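Ribokinase (Arabidopsis thaliana, PDB 6ILS) catalyses the magnesium-dependent transfer of a phosphate from ATP to O-5 of D-ribose, giving the ribose 5-phosphate used for nucleotide synthesis and the pentose phosphate pathway. Local coordinates at residues B[43-48]-B[138-143]; B[52-57]-B[268-273]; B[73-76]-B[81-84]; B[165-170]-B[223-228]. All blocks are in the same frame, centred on the assembly; numbering follows the deposited sequence.

Interaction 1: residues B[43-48]-B[138-143]; sequences ANQAAC and IVLLQR. With RIB (alpha-D-ribofuranose), chain F.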
# COMPACT_ATOMS: atom_id res chain seq x y z
N ALA B 43 -16.53 0.68 -4.93
CA ALA B 43 -16.63 -0.35 -3.91
C ALA B 43 -17.36 0.19 -2.68
O ALA B 43 -18.15 -0.52 -2.07
CB ALA B 43 -15.22 -0.89 -3.52
N ASN B 44 -17.10 1.45 -2.33
CA ASN B 44 -17.80 2.08 -1.20
C ASN B 44 -19.30 2.08 -1.41
O ASN B 44 -20.07 1.76 -0.51
CB ASN B 44 -17.35 3.52 -0.98
CG ASN B 44 -15.97 3.62 -0.39
OD1 ASN B 44 -15.40 2.64 0.08
ND2 ASN B 44 -15.43 4.84 -0.37
N GLN B 45 -19.72 2.50 -2.60
CA GLN B 45 -21.15 2.58 -2.87
C GLN B 45 -21.80 1.21 -2.88
O GLN B 45 -22.91 1.05 -2.36
CB GLN B 45 -21.36 3.35 -4.19
CG GLN B 45 -20.94 4.80 -3.98
CD GLN B 45 -21.11 5.67 -5.21
OE1 GLN B 45 -21.76 5.29 -6.18
NE2 GLN B 45 -20.53 6.86 -5.16
N ALA B 46 -21.11 0.20 -3.42
CA ALA B 46 -21.65 -1.15 -3.41
C ALA B 46 -21.73 -1.69 -1.99
O ALA B 46 -22.72 -2.31 -1.60
CB ALA B 46 -20.79 -2.08 -4.28
N ALA B 47 -20.67 -1.47 -1.21
CA ALA B 47 -20.70 -1.90 0.20
C ALA B 47 -21.87 -1.28 0.96
O ALA B 47 -22.55 -1.96 1.74
CB ALA B 47 -19.39 -1.57 0.89
N CYS B 48 -22.11 -0.00 0.71
CA CYS B 48 -23.23 0.68 1.35
C CYS B 48 -24.57 0.03 1.02
O CYS B 48 -25.36 -0.30 1.90
CB CYS B 48 -23.23 2.15 0.96
SG CYS B 48 -24.65 3.06 1.58
N ILE B 138 -31.47 -0.19 -10.58
CA ILE B 138 -30.88 1.14 -10.55
C ILE B 138 -29.38 0.99 -10.70
O ILE B 138 -28.81 0.03 -10.21
CB ILE B 138 -31.26 1.92 -9.25
CG1 ILE B 138 -30.80 3.36 -9.33
CG2 ILE B 138 -30.67 1.24 -7.99
CD1 ILE B 138 -31.59 4.30 -8.42
N VAL B 139 -28.74 1.90 -11.43
CA VAL B 139 -27.31 1.77 -11.70
C VAL B 139 -26.56 3.00 -11.19
O VAL B 139 -27.02 4.12 -11.39
CB VAL B 139 -27.05 1.57 -13.23
CG1 VAL B 139 -25.56 1.63 -13.54
CG2 VAL B 139 -27.64 0.26 -13.69
N LEU B 140 -25.42 2.78 -10.52
CA LEU B 140 -24.60 3.86 -9.97
C LEU B 140 -23.22 3.86 -10.60
O LEU B 140 -22.57 2.81 -10.62
CB LEU B 140 -24.41 3.72 -8.44
CG LEU B 140 -25.59 3.69 -7.50
CD1 LEU B 140 -25.13 4.00 -6.05
CD2 LEU B 140 -26.70 4.61 -7.97
N LEU B 141 -22.80 5.02 -11.08
CA LEU B 141 -21.48 5.26 -11.68
C LEU B 141 -20.77 6.38 -10.93
O LEU B 141 -21.43 7.21 -10.28
CB LEU B 141 -21.64 5.63 -13.16
CG LEU B 141 -22.57 4.73 -13.97
CD1 LEU B 141 -22.84 5.33 -15.36
CD2 LEU B 141 -21.98 3.28 -14.10
N GLN B 142 -19.44 6.42 -11.02
CA GLN B 142 -18.66 7.56 -10.55
C GLN B 142 -17.62 7.90 -11.62
O GLN B 142 -17.69 7.39 -12.73
CB GLN B 142 -17.98 7.28 -9.21
CG GLN B 142 -18.80 6.40 -8.26
CD GLN B 142 -18.80 4.93 -8.69
OE1 GLN B 142 -17.77 4.38 -9.14
NE2 GLN B 142 -19.94 4.30 -8.57
N ARG B 143 -16.64 8.73 -11.28
CA ARG B 143 -15.64 9.10 -12.28
C ARG B 143 -14.24 8.66 -11.92
O ARG B 143 -13.29 9.45 -11.93
CB ARG B 143 -15.71 10.59 -12.52
CG ARG B 143 -17.10 10.97 -12.99
CD ARG B 143 -17.11 12.11 -13.97
NE ARG B 143 -16.31 11.86 -15.17
CZ ARG B 143 -15.38 12.71 -15.61
NH1 ARG B 143 -15.14 13.82 -14.92
NH2 ARG B 143 -14.69 12.46 -16.71
O5 RIB F . -15.01 8.60 -1.64
C5 RIB F . -14.00 7.86 -1.01
C4 RIB F . -13.14 7.31 -1.96
O4 RIB F . -12.58 8.35 -2.91
C3 RIB F . -11.85 6.84 -1.15
O3 RIB F . -12.12 5.44 -0.64
C2 RIB F . -10.87 7.00 -1.91
O2 RIB F . -10.27 5.73 -2.38
C1 RIB F . -11.38 7.92 -3.21
O1 RIB F . -11.42 7.15 -4.35
O HOH W 1 -23.46 6.81 -8.16

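Interaction 2: residues B[52-57]-B[268-273]; sequences LMYPTY and AMVEGK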
# COMPACT_ATOMS: atom_id res chain seq x y z
N LEU B 52 -27.26 -2.01 3.50
CA LEU B 52 -28.65 -1.51 3.65
C LEU B 52 -29.66 -2.59 3.25
O LEU B 52 -30.80 -2.25 3.12
CB LEU B 52 -28.85 -0.24 2.83
CG LEU B 52 -28.07 0.98 3.27
CD1 LEU B 52 -28.26 2.11 2.29
CD2 LEU B 52 -28.45 1.44 4.67
N MET B 53 -29.15 -3.79 3.03
CA MET B 53 -29.96 -4.99 2.71
C MET B 53 -30.71 -4.86 1.38
O MET B 53 -31.82 -5.33 1.30
CB MET B 53 -30.91 -5.34 3.85
CG MET B 53 -30.23 -5.34 5.18
SD MET B 53 -29.02 -6.63 5.22
CE MET B 53 -29.99 -8.07 4.82
N TYR B 54 -30.10 -4.23 0.39
CA TYR B 54 -30.69 -4.26 -0.97
C TYR B 54 -29.76 -5.09 -1.85
O TYR B 54 -28.58 -4.90 -1.71
CB TYR B 54 -30.90 -2.87 -1.56
CG TYR B 54 -31.86 -2.94 -2.72
CD1 TYR B 54 -33.22 -2.95 -2.49
CD2 TYR B 54 -31.41 -3.06 -4.01
CE1 TYR B 54 -34.11 -3.05 -3.54
CE2 TYR B 54 -32.29 -3.16 -5.06
CZ TYR B 54 -33.64 -3.16 -4.83
OH TYR B 54 -34.51 -3.25 -5.87
N PRO B 55 -30.27 -6.02 -2.67
CA PRO B 55 -29.45 -6.87 -3.53
C PRO B 55 -28.50 -5.97 -4.33
O PRO B 55 -28.98 -5.21 -5.07
CB PRO B 55 -30.44 -7.50 -4.51
CG PRO B 55 -31.75 -7.45 -3.80
CD PRO B 55 -31.69 -6.29 -2.84
N THR B 56 -27.20 -6.16 -4.16
CA THR B 56 -26.23 -5.24 -4.76
C THR B 56 -25.09 -5.98 -5.47
O THR B 56 -24.47 -6.88 -4.88
CB THR B 56 -25.63 -4.32 -3.68
OG1 THR B 56 -26.67 -3.53 -3.09
CG2 THR B 56 -24.59 -3.39 -4.29
N TYR B 57 -24.84 -5.62 -6.72
CA TYR B 57 -23.74 -6.14 -7.51
C TYR B 57 -22.69 -5.06 -7.71
O TYR B 57 -23.04 -3.90 -7.95
CB TYR B 57 -24.23 -6.61 -8.90
CG TYR B 57 -24.99 -7.90 -8.86
CD1 TYR B 57 -26.30 -7.93 -8.39
CD2 TYR B 57 -24.41 -9.09 -9.25
CE1 TYR B 57 -27.01 -9.11 -8.33
CE2 TYR B 57 -25.11 -10.28 -9.19
CZ TYR B 57 -26.41 -10.28 -8.73
OH TYR B 57 -27.12 -11.45 -8.67
N ALA B 268 -33.09 3.97 -1.41
CA ALA B 268 -34.43 4.50 -1.07
C ALA B 268 -35.23 4.73 -2.36
O ALA B 268 -36.39 4.42 -2.39
CB ALA B 268 -34.30 5.78 -0.30
N MET B 269 -34.58 5.26 -3.38
CA MET B 269 -35.28 5.53 -4.65
C MET B 269 -35.70 4.22 -5.32
O MET B 269 -36.82 4.13 -5.69
CB MET B 269 -34.39 6.34 -5.59
CG MET B 269 -34.93 6.42 -6.97
SD MET B 269 -34.00 7.60 -7.93
CE MET B 269 -34.77 9.10 -7.34
N VAL B 270 -34.83 3.21 -5.37
CA VAL B 270 -35.22 1.92 -6.02
C VAL B 270 -36.29 1.19 -5.20
O VAL B 270 -37.05 0.43 -5.76
CB VAL B 270 -34.01 1.03 -6.32
CG1 VAL B 270 -33.40 0.47 -5.06
CG2 VAL B 270 -34.38 -0.05 -7.32
N GLU B 271 -36.39 1.45 -3.89
CA GLU B 271 -37.46 0.86 -3.06
C GLU B 271 -38.78 1.62 -3.21
O GLU B 271 -39.72 1.22 -2.57
CB GLU B 271 -37.00 0.83 -1.62
CG GLU B 271 -35.93 -0.20 -1.40
CD GLU B 271 -35.52 -0.28 0.05
OE1 GLU B 271 -35.95 0.61 0.79
OE2 GLU B 271 -34.75 -1.19 0.38
N GLY B 272 -38.83 2.72 -3.95
CA GLY B 272 -40.12 3.39 -4.20
C GLY B 272 -40.44 4.49 -3.22
O GLY B 272 -41.55 4.97 -3.22
N LYS B 273 -39.46 4.95 -2.46
CA LYS B 273 -39.76 6.00 -1.47
C LYS B 273 -39.89 7.35 -2.18
O LYS B 273 -39.36 7.51 -3.23
CB LYS B 273 -38.67 6.03 -0.40
CG LYS B 273 -38.68 4.81 0.49
CD LYS B 273 -37.69 4.89 1.59
CE LYS B 273 -37.78 3.71 2.52
NZ LYS B 273 -36.68 3.74 3.51
O HOH W 2 -37.09 -2.61 -5.69

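Interaction 3: residues B[73-76]-B[81-84]; sequences EALG and GVHL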
# COMPACT_ATOMS: atom_id res chain seq x y z
N GLU B 73 -12.47 -9.45 -0.09
CA GLU B 73 -12.82 -9.88 1.26
C GLU B 73 -13.78 -8.91 1.95
O GLU B 73 -14.75 -9.32 2.59
CB GLU B 73 -11.55 -10.05 2.10
CG GLU B 73 -10.74 -11.29 1.70
CD GLU B 73 -9.36 -11.35 2.35
OE1 GLU B 73 -8.94 -10.35 2.99
OE2 GLU B 73 -8.69 -12.40 2.21
N ALA B 74 -13.50 -7.62 1.82
CA ALA B 74 -14.32 -6.60 2.46
C ALA B 74 -15.74 -6.58 1.91
O ALA B 74 -16.69 -6.40 2.66
CB ALA B 74 -13.66 -5.21 2.30
N LEU B 75 -15.87 -6.81 0.60
CA LEU B 75 -17.16 -6.68 -0.08
C LEU B 75 -18.01 -7.94 -0.06
O LEU B 75 -19.23 -7.86 -0.06
CB LEU B 75 -16.95 -6.30 -1.55
CG LEU B 75 -16.37 -4.92 -1.85
CD1 LEU B 75 -16.41 -4.67 -3.37
CD2 LEU B 75 -17.16 -3.85 -1.12
N GLY B 76 -17.36 -9.09 -0.07
CA GLY B 76 -18.04 -10.36 -0.32
C GLY B 76 -18.83 -10.99 0.81
O GLY B 76 -19.37 -10.31 1.68
N GLY B 81 -21.46 -8.45 1.83
CA GLY B 81 -22.49 -9.23 1.16
C GLY B 81 -22.80 -8.74 -0.25
O GLY B 81 -23.88 -8.98 -0.79
N VAL B 82 -21.85 -8.04 -0.84
CA VAL B 82 -21.98 -7.61 -2.23
C VAL B 82 -21.87 -8.83 -3.14
O VAL B 82 -21.02 -9.69 -2.91
CB VAL B 82 -20.89 -6.59 -2.61
CG1 VAL B 82 -20.97 -6.22 -4.11
CG2 VAL B 82 -20.95 -5.34 -1.70
N HIS B 83 -22.75 -8.95 -4.14
CA HIS B 83 -22.57 -9.98 -5.16
C HIS B 83 -21.39 -9.61 -6.06
O HIS B 83 -21.40 -8.55 -6.69
CB HIS B 83 -23.84 -10.16 -5.98
CG HIS B 83 -24.99 -10.71 -5.20
ND1 HIS B 83 -25.79 -9.91 -4.41
CD2 HIS B 83 -25.47 -11.97 -5.07
CE1 HIS B 83 -26.72 -10.66 -3.83
NE2 HIS B 83 -26.54 -11.91 -4.21
N LEU B 84 -20.38 -10.48 -6.11
CA LEU B 84 -19.15 -10.18 -6.82
C LEU B 84 -18.99 -10.91 -8.16
O LEU B 84 -17.90 -10.91 -8.72
CB LEU B 84 -17.94 -10.50 -5.92
CG LEU B 84 -17.89 -9.65 -4.64
CD1 LEU B 84 -16.67 -9.97 -3.79
CD2 LEU B 84 -17.89 -8.18 -5.02

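Interaction 4: residues B[165-170]-B[223-228]; sequences ILDVGG and LVKLGS. With ATP (adenosine-5'-triphosphate), chain E.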
# COMPACT_ATOMS: atom_id res chain seq x y z
N ILE B 165 -27.52 6.88 -12.01
CA ILE B 165 -26.96 7.97 -11.23
C ILE B 165 -25.47 8.07 -11.46
O ILE B 165 -24.74 7.07 -11.33
CB ILE B 165 -27.24 7.76 -9.69
CG1 ILE B 165 -28.74 7.63 -9.45
CG2 ILE B 165 -26.61 8.90 -8.89
CD1 ILE B 165 -29.12 7.40 -7.98
N LEU B 166 -25.00 9.26 -11.80
CA LEU B 166 -23.60 9.52 -11.95
C LEU B 166 -23.11 10.43 -10.83
O LEU B 166 -23.48 11.60 -10.74
CB LEU B 166 -23.29 10.14 -13.33
CG LEU B 166 -21.86 10.62 -13.52
CD1 LEU B 166 -20.85 9.45 -13.55
CD2 LEU B 166 -21.74 11.45 -14.82
N ASP B 167 -22.28 9.85 -9.97
CA ASP B 167 -21.60 10.59 -8.93
C ASP B 167 -20.43 11.26 -9.61
O ASP B 167 -19.74 10.62 -10.42
CB ASP B 167 -21.17 9.63 -7.80
CG ASP B 167 -20.22 10.26 -6.80
OD1 ASP B 167 -20.14 11.49 -6.70
OD2 ASP B 167 -19.52 9.49 -6.09
N VAL B 168 -20.23 12.54 -9.34
CA VAL B 168 -19.23 13.30 -10.08
C VAL B 168 -17.88 13.12 -9.42
O VAL B 168 -16.84 13.49 -9.98
CB VAL B 168 -19.64 14.80 -10.17
CG1 VAL B 168 -18.61 15.60 -10.96
CG2 VAL B 168 -20.96 14.91 -10.86
N GLY B 169 -17.88 12.50 -8.24
CA GLY B 169 -16.64 12.24 -7.54
C GLY B 169 -15.66 11.41 -8.37
O GLY B 169 -16.07 10.49 -9.08
N GLY B 170 -14.39 11.76 -8.27
CA GLY B 170 -13.33 11.10 -9.00
C GLY B 170 -12.49 12.11 -9.76
O GLY B 170 -12.04 13.11 -9.20
N LEU B 223 -28.77 15.87 -7.80
CA LEU B 223 -28.71 15.61 -6.35
C LEU B 223 -27.45 16.27 -5.81
O LEU B 223 -26.36 15.72 -5.90
CB LEU B 223 -28.70 14.09 -6.10
CG LEU B 223 -28.56 13.61 -4.65
CD1 LEU B 223 -29.80 14.04 -3.89
CD2 LEU B 223 -28.41 12.08 -4.61
N VAL B 224 -27.57 17.48 -5.29
CA VAL B 224 -26.39 18.21 -4.86
C VAL B 224 -26.05 17.97 -3.39
O VAL B 224 -26.89 18.16 -2.51
CB VAL B 224 -26.55 19.73 -5.08
CG1 VAL B 224 -25.23 20.43 -4.82
CG2 VAL B 224 -27.04 20.01 -6.50
N LYS B 225 -24.81 17.53 -3.14
CA LYS B 225 -24.32 17.32 -1.78
C LYS B 225 -23.67 18.61 -1.27
O LYS B 225 -22.78 19.16 -1.92
CB LYS B 225 -23.33 16.14 -1.76
CG LYS B 225 -24.01 14.82 -2.15
CD LYS B 225 -23.03 13.69 -2.56
CE LYS B 225 -22.39 13.99 -3.92
NZ LYS B 225 -22.15 12.74 -4.74
N LEU B 226 -24.11 19.08 -0.11
CA LEU B 226 -23.71 20.40 0.37
C LEU B 226 -22.95 20.35 1.69
O LEU B 226 -22.94 21.33 2.44
CB LEU B 226 -24.94 21.29 0.51
CG LEU B 226 -25.78 21.43 -0.76
CD1 LEU B 226 -27.11 22.08 -0.46
CD2 LEU B 226 -25.01 22.23 -1.78
N GLY B 227 -22.30 19.22 1.97
CA GLY B 227 -21.49 19.07 3.16
C GLY B 227 -22.28 19.33 4.43
O GLY B 227 -23.35 18.77 4.61
N SER B 228 -21.77 20.21 5.28
CA SER B 228 -22.44 20.53 6.54
C SER B 228 -23.78 21.23 6.34
O SER B 228 -24.57 21.33 7.29
CB SER B 228 -21.52 21.41 7.41
OG SER B 228 -21.29 22.65 6.77
PG ATP E . -18.65 14.49 -1.18
O1G ATP E . -19.20 14.00 -2.47
O2G ATP E . -17.96 13.37 -0.43
O3G ATP E . -17.63 15.57 -1.40
PB ATP E . -19.85 16.37 0.54
O1B ATP E . -21.17 16.59 1.13
O2B ATP E . -19.53 17.56 -0.25
O3B ATP E . -19.91 15.08 -0.37
PA ATP E . -18.61 15.95 3.14
O1A ATP E . -18.59 17.30 3.84
O2A ATP E . -17.39 15.15 3.52
O3A ATP E . -18.62 16.16 1.57
O5' ATP E . -19.89 15.15 3.59
C5' ATP E . -20.20 13.91 3.00
C4' ATP E . -21.65 13.50 3.50
O4' ATP E . -21.66 13.48 5.04
C3' ATP E . -22.48 14.38 3.14
O3' ATP E . -23.73 13.77 2.79
C2' ATP E . -22.72 15.37 4.45
O2' ATP E . -24.02 16.00 4.28
C1' ATP E . -22.63 14.61 5.47
N9 ATP E . -21.92 15.31 6.56
C8 ATP E . -20.80 16.08 6.74
N7 ATP E . -20.74 16.42 8.05
C5 ATP E . -21.81 15.84 8.69
C6 ATP E . -22.22 15.87 10.03
N6 ATP E . -21.59 16.54 11.13
N1 ATP E . -23.33 15.22 10.38
C2 ATP E . -24.06 14.52 9.45
N3 ATP E . -23.67 14.48 8.15
C4 ATP E . -22.54 15.16 7.78
O HOH W 3 -19.56 13.67 -5.50

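Interaction 1: residues B[43-48]-B[138-143]
Gln45 reaches from helix 41-51 to strand 138-143, where its terminal amide meets Gln142 and Leu140. The dense part of the contact is the meeting of the two glutamines. Their side chains approach from opposite directions with amide planes 87° apart, so the groups are nearly perpendicular. Gln142 NE2 donates to Gln45 OE1 over 3.2 Å, but the N-H...O angle is 140° and the donor stands above the carbonyl plane, which marks a bent bond. The bend of Gln142 at chi2 (74°) carries its amide round so that NE2 can reach this oxygen. Gln142 CG also lies 3.6 Å from Gln45 NE2. Leu140 adds an apolar flank, with CD1 3.6 Å from Gln45 OE1.

On the looser side a water can bridge Gln45 OE1 and Leu141 O, 3.0 Å from each. Gln45, Leu140 and Gln142 are buried nonetheless.

Gln45 NE2 is held by Asp259, the predicted proton acceptor, with a weak bond to Asp167. Asn44 ND2 also bonds Asp259 and makes a weak 3.4 Å hydrogen bond to ribose O3. Because Asp259 is itself bonded to the ribose, Gln45 is consistent with a second-shell residue of the PfkB-family ribose site, whereas Asn44 belongs to the pocket itself.

Interaction 2: residues B[52-57]-B[268-273]
Tyr54 and Val270 form the apolar centre of this contact, a CH-pi interaction between the segment leading into strand 56-63 and the end of helix 257-270. Val270 CG1 lies 3.8 Å from the ring centroid and 17° off the ring normal, which places the methyl over the face, displaced toward the rim near CZ. The second methyl, CG2, touches the phenol oxygen, with Val270 CG2 to Tyr54 OH at 3.5 Å. Tyr54 has CG anti to its own backbone N (chi1 -162°), an orientation that carries the ring across to the helix. Pro55 CD lies over the other face, toward its rim.

Among the polar contacts, a water at the ring edge, in its plane, gives a hydrogen bond to Tyr54 OH (2.7 Å) and another to Val270 O (3.0 Å), joining the phenol to the end of the helix. Tyr54 OH is also bonded to Pro3 O. Glu271 and Tyr54 run alongside in opposite senses, with Glu271 OE2 3.7 Å from Tyr54 CD1 and the carboxylate turned 55° from the ring plane; Glu271 OE2 forms a salt bridge to Arg302 NH2, which also bonds Leu52 O, so one arginine joins both segments.

Backbone bonds shape both segments. Gly272, at positive phi, closes a Schellman motif in which Lys273 N bonds Ala268 O and Gly272 N bonds Met269 O, while Thr56 OG1 bonds Tyr54 O at 2.7 Å. Around this core, Val267 of helix 257-270 and Leu5 of strand 5-8 also touch Tyr54, whereas Ala268 packs on Phe281 of helix 275-289.

Interaction 3: residues B[73-76]-B[81-84]
The C-terminal end of helix 66-75 is tied here to the loop that leads to strand 87-90, through helix-end carbonyls and a small apolar cluster. Leu75 O receives Val82 N at 2.7 Å, nearly in line with its C=O bond (162° at the oxygen), together with a weaker, more bent bond from Gly81 N. Gly81 N also bonds Gly76 O at 2.8 Å, standing above that carbonyl plane, so one N-H is shared between two successive carbonyls. Gly81 has positive phi (91°), a backbone shape that favours glycine.

Beside these bonds lies the apolar cluster. Leu75 and Val82 lie side by side and point the same way, with Leu75 CB and Val82 CB 4.1 Å apart. With CG1 anti to the backbone N (chi1 176°), Val82 keeps CG2 beside that N, on the side where CG2 comes 3.5 Å from Leu75 O. Leu84 crosses Leu75 at about a right angle, and the two methyls of Leu84 part: CD2 lies 4.1 Å from Leu75 CB, while CD1 rests 3.8 Å from Gly76 CA.

Farther out, Leu75 packs on Ala43 and Ala47, and Val82 on Ala46 and Ala50, all of helix 41-51. Phe58 of strand 56-63 touches both Leu75 and Val82, so the helix end and the loop pack against a helix and a strand of the central sheet.

Interaction 4: residues B[165-170]-B[223-228]
Lys225 NZ and Asp167 OD1 make a salt bridge, 3.1 Å long, between strands 221-225 and 164-170. The side chains meet at about a right angle, and the ammonium approaches OD1 from above the carboxylate plane, 65° out of it. On the opposite face of that plane the backbone joins in: Gly169 N donates to Asp167 OD1 over 2.9 Å at a nearly straight 166°, forming an Asx turn. OD1 is therefore gripped from both faces, which should fix the rotation of the carboxylate. Asp167 CG lies anti to the backbone N (chi1 169°), a setting that brings OD1 within reach of both donors.

A water extends the polar network, 2.9 Å from Lys225 NZ, from which it accepts, and close to Asp167 OD1. Lys225 NZ is further bonded to Ser187 O and Thr262 OG1, so the buried ammonium has several oxygen partners.

Farther along, the bent lysine chain runs alongside the beta- and gamma-phosphates, with Lys225 CE 3.5 Å from ATP O1G. Gly227 N donates to ATP O1B at 3.0 Å, and ATP O2' donates to Gly227 O at 2.9 Å; the glycine thus binds both the beta-phosphate and the ribose of ATP. Packing is sparse between the two strands, since strand 185-187 lies between them; Leu223 and Ile165 each touch Ile185 on that strand. Such a mixed central sheet with a parallel core, and with ATP held at the carboxyl ends of the parallel strands, is characteristic of the PfkB/ribokinase fold.

Overall arrangement
From the N terminus, helix 41-51 opens interaction 1, which closes at strand 138-143. Interaction 2 opens just after that helix, at 52-57, and closes far later at 268-273, so the two loops cross. The short-range turn of interaction 3 falls within both. Interaction 4 begins after interaction 1 has closed, and lies wholly within the span of interaction 2. Neighbouring strands 138-143 and 164-170 join interactions 1 and 4 in the central sheet, while helix 41-51 packs against interaction 3. Interaction 2 ties the approach to strand 56-63, next to the edge strand, to the end of helix 257-270, and meets interaction 3 through a probable hydrogen bond between Thr56 O and His83 N.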